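Local coordinates for protein putative glutaryl-CoA dehydrogenase (Thermus thermophilus, PDB 2EBA) that binds flavin-adenine dinucleotide as a flavoprotein of the acyl-CoA dehydrogenase family, built from helical and beta domains and assembled from four chains, at residues R90-V95 with I164-L169; G127-T132 with V174-D179. All blocks are in the same frame, centred on the assembly; numbering follows the deposited sequence.

Two crossing contacts show how a cofactor site can be made where distant chain segments converge. After four earlier helices the chain enters helix 87-107, which carries 90-95, then strand 127-130, whose end leads into the rest of 127-132. Contact 1 closes when 164-169 returns to the helix after 68 intervening residues. Contact 2 closes when 174-179 comes alongside 127-132, with 41 residues between. Their segments alternate, so the loops cross rather than nest. Contact 1 joins the N-terminal helices to the middle beta domain, whereas contact 2 lies within one sheet of that domain, pairing strand 127-130 with strand 172-178. A probable hydrogen bond from N166 ND2 to G127 O joins them, and both touch FAD.

Contact 1: R90-V95 with I164-L169; sequences RSFVSV and ITNGNL. With FAD (flavin-adenine dinucleotide), chain I.
T165 gives its backbone N-H to the flavin in a nearly straight bond, 2.9 Å from N to FAD O4 with 165° at the hydrogen, while its methyl turns to the helix, where CG2 lies 3.7 Å from V95 CG2. A first torsion of -63° explains this division of labour: OG1 stands beside the backbone N, on the flavin side, and CG2 is anti to that N. OG1 lies 3.2 Å from FAD N5, a possible hydrogen bond. The chain leaves strand 154-165 through a type II turn from I164 to G167, and it is this turn of the middle beta domain that rests on helix 87-107 of the N-terminal helical domain, a junction that belongs to the acyl-CoA dehydrogenase fold. N166, at the turn's third position, sends its amide across the F92 side chain. Both ends of the amide lie close to F92 CD2, with OD1 at the ring edge, near its plane, 3.3 Å from that atom; the amide and ring planes are 60° apart. ND2 probably donates to G127 O, which would limit the rotation of the amide. L169 CD1 reaches F92 CE2 more loosely, at 4.5 Å, while F43, I48 and F51 pack round the same phenyl ring. On the helix side V95 also meets the amide, its CG1 lying 3.7 Å from N166 ND2.

Contact 2: G127-T132 with V174-D179; sequences GCFGLT and VIWAKD. With FAD (flavin-adenine dinucleotide), chain I.
With CG anti to the backbone N in F129 (chi1 177°) but anti to the carbonyl carbon in W176 (chi1 -57°), two aromatic rings from neighbouring strands are brought together, and indole NE1 comes over one face of the phenyl ring, 3.3 Å from F129 CE2. The strands form the parallel pair of a mixed sheet in the middle domain of this acyl-CoA dehydrogenase fold, in which strand 172-178 lies between 127-130 and 184-190. V174 bonds through both N and O to the residues flanking F129, and G130 likewise spans I175 by bonding to V174 O and W176 N; the tightest of these links, G130 N to V174 O, is 2.8 Å long. The planes of the F129 ring and the five-membered ring of W176 stand at 55°, an oblique meeting. W176 also presents its indole edge to a carbonyl, CD1 lying 3.3 Å from G130 O near the ring plane, while L131 CD1 packs against W176 CB at 3.9 Å. P237 of helix 235-269 touches both L131 and W176, and C240 of the same helix touches F129. As the first strand runs out, its backbone turns to the flavin. F129 O accepts from FAD N3 at 3.0 Å, and FAD O2 is gripped by two successive N-H groups, from L131 N at 3.2 Å and T132 N at 3.0 Å. Beside them the hydroxyl of T132 adds a side-chain bond to the pyrimidine end of the flavin, OG1 donating to FAD N1 over 2.7 Å.

Contact 1: R90-V95 with I164-L169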
# COMPACT_ATOMS: atom_id res chain seq x y z
N ARG A 90 -18.53 13.53 18.85
CA ARG A 90 -19.36 12.50 18.23
C ARG A 90 -19.46 11.28 19.16
O ARG A 90 -20.50 10.63 19.25
CB ARG A 90 -18.76 12.10 16.88
CG ARG A 90 -19.67 11.27 15.95
CD ARG A 90 -19.59 9.77 16.25
NE ARG A 90 -18.22 9.29 16.14
CZ ARG A 90 -17.67 8.40 16.95
NH1 ARG A 90 -18.36 7.88 17.96
NH2 ARG A 90 -16.40 8.04 16.78
N SER A 91 -18.36 10.99 19.85
CA SER A 91 -18.28 9.87 20.78
C SER A 91 -19.33 9.98 21.87
O SER A 91 -19.99 9.00 22.20
CB SER A 91 -16.89 9.82 21.42
OG SER A 91 -15.90 9.51 20.46
N PHE A 92 -19.48 11.17 22.44
CA PHE A 92 -20.47 11.36 23.48
C PHE A 92 -21.85 10.97 22.96
O PHE A 92 -22.57 10.22 23.60
CB PHE A 92 -20.48 12.81 23.98
CG PHE A 92 -21.54 13.08 25.02
CD1 PHE A 92 -22.83 13.48 24.65
CD2 PHE A 92 -21.28 12.85 26.36
CE1 PHE A 92 -23.83 13.64 25.60
CE2 PHE A 92 -22.27 13.01 27.33
CZ PHE A 92 -23.56 13.40 26.95
N VAL A 93 -22.22 11.49 21.79
CA VAL A 93 -23.52 11.18 21.23
C VAL A 93 -23.69 9.70 20.88
O VAL A 93 -24.79 9.15 21.02
CB VAL A 93 -23.81 12.03 19.98
CG1 VAL A 93 -25.17 11.65 19.40
CG2 VAL A 93 -23.78 13.49 20.36
N SER A 94 -22.60 9.06 20.43
CA SER A 94 -22.67 7.64 20.09
C SER A 94 -22.95 6.80 21.33
O SER A 94 -23.80 5.92 21.31
CB SER A 94 -21.35 7.16 19.48
OG SER A 94 -21.07 7.86 18.29
N VAL A 95 -22.22 7.10 22.40
CA VAL A 95 -22.37 6.41 23.67
C VAL A 95 -23.79 6.58 24.21
O VAL A 95 -24.48 5.60 24.46
CB VAL A 95 -21.37 6.96 24.69
CG1 VAL A 95 -21.57 6.29 26.04
CG2 VAL A 95 -19.97 6.73 24.18
N ILE A 164 -13.55 3.35 29.48
CA ILE A 164 -14.98 3.59 29.30
C ILE A 164 -15.29 5.06 29.12
O ILE A 164 -15.02 5.87 30.01
CB ILE A 164 -15.76 3.05 30.51
CG1 ILE A 164 -15.34 1.60 30.77
CG2 ILE A 164 -17.27 3.14 30.25
CD1 ILE A 164 -15.42 0.69 29.56
N THR A 165 -15.86 5.41 27.97
CA THR A 165 -16.22 6.79 27.66
C THR A 165 -17.32 7.24 28.60
O THR A 165 -18.19 6.46 28.97
CB THR A 165 -16.72 6.92 26.21
OG1 THR A 165 -15.65 6.58 25.32
CG2 THR A 165 -17.17 8.34 25.92
N ASN A 166 -17.26 8.51 28.99
CA ASN A 166 -18.23 9.09 29.92
C ASN A 166 -18.16 8.44 31.29
O ASN A 166 -19.07 8.60 32.10
CB ASN A 166 -19.66 8.94 29.37
CG ASN A 166 -19.93 9.86 28.19
OD1 ASN A 166 -19.17 10.80 27.94
ND2 ASN A 166 -21.02 9.60 27.48
N GLY A 167 -17.08 7.70 31.54
CA GLY A 167 -16.90 7.03 32.82
C GLY A 167 -17.13 7.91 34.03
O GLY A 167 -17.80 7.50 34.98
N ASN A 168 -16.57 9.13 34.03
CA ASN A 168 -16.72 10.06 35.15
C ASN A 168 -17.86 11.09 35.01
O ASN A 168 -18.05 11.93 35.90
CB ASN A 168 -15.42 10.82 35.41
CG ASN A 168 -14.41 9.99 36.16
OD1 ASN A 168 -13.90 9.00 35.64
ND2 ASN A 168 -14.13 10.38 37.39
N LEU A 169 -18.62 11.03 33.93
CA LEU A 169 -19.73 11.96 33.74
C LEU A 169 -21.04 11.24 34.02
O LEU A 169 -22.03 11.85 34.43
CB LEU A 169 -19.76 12.48 32.29
CG LEU A 169 -18.60 13.26 31.67
CD1 LEU A 169 -18.88 13.53 30.20
CD2 LEU A 169 -18.40 14.56 32.41
PA FAD I . -6.54 -5.83 22.24
O1A FAD I . -5.51 -6.57 23.06
O2A FAD I . -7.96 -6.35 22.14
O5B FAD I . -5.91 -5.62 20.76
C5B FAD I . -4.66 -5.26 20.49
C4B FAD I . -4.12 -5.51 19.11
O4B FAD I . -4.45 -7.00 18.66
C3B FAD I . -5.23 -4.94 18.07
O3B FAD I . -4.50 -4.72 16.87
C2B FAD I . -6.18 -6.06 17.58
O2B FAD I . -6.50 -5.95 16.25
C1B FAD I . -5.24 -7.23 17.64
N9A FAD I . -6.11 -8.45 17.89
C8A FAD I . -6.88 -8.66 18.95
N7A FAD I . -7.46 -9.90 18.77
C5A FAD I . -7.03 -10.43 17.60
C6A FAD I . -7.28 -11.66 16.90
N6A FAD I . -8.12 -12.59 17.38
N1A FAD I . -6.66 -11.89 15.70
C2A FAD I . -5.80 -10.96 15.16
N3A FAD I . -5.54 -9.78 15.81
C4A FAD I . -6.14 -9.51 17.03
N1 FAD I . -14.85 0.05 25.35
C2 FAD I . -16.13 0.01 25.86
O2 FAD I . -16.66 -1.08 26.11
N3 FAD I . -16.81 1.17 26.08
C4 FAD I . -16.24 2.39 25.81
O4 FAD I . -16.88 3.44 26.03
C4X FAD I . -14.93 2.46 25.30
N5 FAD I . -14.32 3.67 25.04
C5X FAD I . -13.03 3.74 24.57
C6 FAD I . -12.42 5.00 24.35
C7 FAD I . -11.08 5.08 23.91
C7M FAD I . -10.49 6.46 23.71
C8 FAD I . -10.33 3.88 23.66
C8M FAD I . -8.89 3.88 23.18
C9 FAD I . -10.94 2.64 23.88
C9A FAD I . -12.30 2.52 24.34
N10 FAD I . -12.93 1.28 24.59
C10 FAD I . -14.22 1.24 25.07
C1' FAD I . -12.23 0.00 24.39
C2' FAD I . -11.95 -0.34 22.96
O2' FAD I . -13.11 -0.92 22.38
C3' FAD I . -10.75 -1.25 22.96
O3' FAD I . -9.59 -0.43 22.99
C4' FAD I . -10.67 -2.17 21.74
O4' FAD I . -11.52 -3.30 21.91
C5' FAD I . -9.25 -2.66 21.55
O5' FAD I . -8.95 -3.65 22.52
P FAD I . -7.71 -3.57 23.56
O1P FAD I . -7.26 -2.16 23.77
O2P FAD I . -8.12 -4.34 24.79
O3P FAD I . -6.54 -4.30 22.75

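Contact 2: G127-T132 with V174-D179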
# COMPACT_ATOMS: atom_id res chain seq x y z
N GLY A 127 -24.95 8.67 30.54
CA GLY A 127 -24.57 7.29 30.75
C GLY A 127 -23.28 6.85 30.08
O GLY A 127 -22.67 7.61 29.34
N CYS A 128 -22.87 5.63 30.37
CA CYS A 128 -21.67 5.06 29.78
C CYS A 128 -21.92 3.58 29.52
O CYS A 128 -22.89 3.00 30.00
CB CYS A 128 -20.45 5.27 30.71
SG CYS A 128 -20.59 4.46 32.31
N PHE A 129 -21.03 2.96 28.76
CA PHE A 129 -21.18 1.57 28.38
C PHE A 129 -19.91 0.85 28.79
O PHE A 129 -18.83 1.12 28.28
CB PHE A 129 -21.41 1.56 26.87
CG PHE A 129 -21.52 0.20 26.26
CD1 PHE A 129 -20.39 -0.47 25.82
CD2 PHE A 129 -22.76 -0.36 26.01
CE1 PHE A 129 -20.49 -1.67 25.14
CE2 PHE A 129 -22.88 -1.57 25.32
CZ PHE A 129 -21.73 -2.22 24.88
N GLY A 130 -20.05 -0.06 29.74
CA GLY A 130 -18.90 -0.81 30.21
C GLY A 130 -18.82 -2.24 29.72
O GLY A 130 -19.41 -3.14 30.31
N LEU A 131 -18.08 -2.44 28.63
CA LEU A 131 -17.90 -3.77 28.07
C LEU A 131 -16.44 -4.23 28.14
O LEU A 131 -16.14 -5.29 28.68
CB LEU A 131 -18.35 -3.81 26.62
CG LEU A 131 -18.23 -5.19 25.98
CD1 LEU A 131 -19.19 -6.17 26.66
CD2 LEU A 131 -18.51 -5.05 24.51
N THR A 132 -15.54 -3.41 27.59
CA THR A 132 -14.10 -3.70 27.56
C THR A 132 -13.45 -3.85 28.93
O THR A 132 -13.71 -3.08 29.85
CB THR A 132 -13.33 -2.59 26.79
OG1 THR A 132 -13.82 -2.49 25.45
CG2 THR A 132 -11.83 -2.89 26.76
N VAL A 174 -24.00 1.09 32.02
CA VAL A 174 -24.47 -0.18 31.48
C VAL A 174 -23.32 -1.13 31.60
O VAL A 174 -22.40 -1.10 30.80
CB VAL A 174 -24.86 -0.04 30.01
CG1 VAL A 174 -25.40 -1.36 29.49
CG2 VAL A 174 -25.88 1.05 29.87
N ILE A 175 -23.36 -1.97 32.62
CA ILE A 175 -22.28 -2.91 32.83
C ILE A 175 -22.64 -4.29 32.37
O ILE A 175 -23.75 -4.77 32.62
CB ILE A 175 -21.88 -2.96 34.32
CG1 ILE A 175 -20.75 -1.97 34.58
CG2 ILE A 175 -21.44 -4.36 34.70
CD1 ILE A 175 -21.12 -0.54 34.42
N TRP A 176 -21.70 -4.94 31.69
CA TRP A 176 -21.88 -6.30 31.21
C TRP A 176 -20.98 -7.23 32.01
O TRP A 176 -19.77 -7.03 32.07
CB TRP A 176 -21.53 -6.41 29.72
CG TRP A 176 -22.32 -5.48 28.88
CD1 TRP A 176 -21.97 -4.21 28.54
CD2 TRP A 176 -23.66 -5.68 28.39
NE1 TRP A 176 -23.01 -3.60 27.88
CE2 TRP A 176 -24.06 -4.48 27.78
CE3 TRP A 176 -24.56 -6.75 28.43
CZ2 TRP A 176 -25.32 -4.31 27.21
CZ3 TRP A 176 -25.82 -6.59 27.86
CH2 TRP A 176 -26.18 -5.38 27.26
N ALA A 177 -21.59 -8.23 32.63
CA ALA A 177 -20.84 -9.20 33.43
C ALA A 177 -21.39 -10.58 33.14
O ALA A 177 -22.33 -10.72 32.38
CB ALA A 177 -20.99 -8.89 34.91
N LYS A 178 -20.79 -11.59 33.75
CA LYS A 178 -21.24 -12.96 33.58
C LYS A 178 -21.66 -13.53 34.94
O LYS A 178 -21.32 -12.98 35.99
CB LYS A 178 -20.14 -13.81 32.96
CG LYS A 178 -19.98 -13.63 31.47
CD LYS A 178 -19.01 -14.63 30.84
CE LYS A 178 -17.56 -14.41 31.27
NZ LYS A 178 -16.58 -15.14 30.43
N ASP A 179 -22.41 -14.64 34.91
CA ASP A 179 -22.88 -15.31 36.11
C ASP A 179 -22.32 -16.74 36.15
O ASP A 179 -22.82 -17.62 36.86
CB ASP A 179 -24.41 -15.33 36.11
CG ASP A 179 -24.99 -16.06 34.92
OD1 ASP A 179 -26.21 -15.97 34.71
OD2 ASP A 179 -24.22 -16.72 34.19
PA FAD I . -6.54 -5.83 22.24
O1A FAD I . -5.51 -6.57 23.06
O2A FAD I . -7.96 -6.35 22.14
O5B FAD I . -5.91 -5.62 20.76
C5B FAD I . -4.66 -5.26 20.49
C4B FAD I . -4.12 -5.51 19.11
O4B FAD I . -4.45 -7.00 18.66
C3B FAD I . -5.23 -4.94 18.07
O3B FAD I . -4.50 -4.72 16.87
C2B FAD I . -6.18 -6.06 17.58
O2B FAD I . -6.50 -5.95 16.25
C1B FAD I . -5.24 -7.23 17.64
N9A FAD I . -6.11 -8.45 17.89
C8A FAD I . -6.88 -8.66 18.95
N7A FAD I . -7.46 -9.90 18.77
C5A FAD I . -7.03 -10.43 17.60
C6A FAD I . -7.28 -11.66 16.90
N6A FAD I . -8.12 -12.59 17.38
N1A FAD I . -6.66 -11.89 15.70
C2A FAD I . -5.80 -10.96 15.16
N3A FAD I . -5.54 -9.78 15.81
C4A FAD I . -6.14 -9.51 17.03
N1 FAD I . -14.85 0.05 25.35
C2 FAD I . -16.13 0.01 25.86
O2 FAD I . -16.66 -1.08 26.11
N3 FAD I . -16.81 1.17 26.08
C4 FAD I . -16.24 2.39 25.81
O4 FAD I . -16.88 3.44 26.03
C4X FAD I . -14.93 2.46 25.30
N5 FAD I . -14.32 3.67 25.04
C5X FAD I . -13.03 3.74 24.57
C6 FAD I . -12.42 5.00 24.35
C7 FAD I . -11.08 5.08 23.91
C7M FAD I . -10.49 6.46 23.71
C8 FAD I . -10.33 3.88 23.66
C8M FAD I . -8.89 3.88 23.18
C9 FAD I . -10.94 2.64 23.88
C9A FAD I . -12.30 2.52 24.34
N10 FAD I . -12.93 1.28 24.59
C10 FAD I . -14.22 1.24 25.07
C1' FAD I . -12.23 0.00 24.39
C2' FAD I . -11.95 -0.34 22.96
O2' FAD I . -13.11 -0.92 22.38
C3' FAD I . -10.75 -1.25 22.96
O3' FAD I . -9.59 -0.43 22.99
C4' FAD I . -10.67 -2.17 21.74
O4' FAD I . -11.52 -3.30 21.91
C5' FAD I . -9.25 -2.66 21.55
O5' FAD I . -8.95 -3.65 22.52
P FAD I . -7.71 -3.57 23.56
O1P FAD I . -7.26 -2.16 23.77
O2P FAD I . -8.12 -4.34 24.79
O3P FAD I . -6.54 -4.30 22.75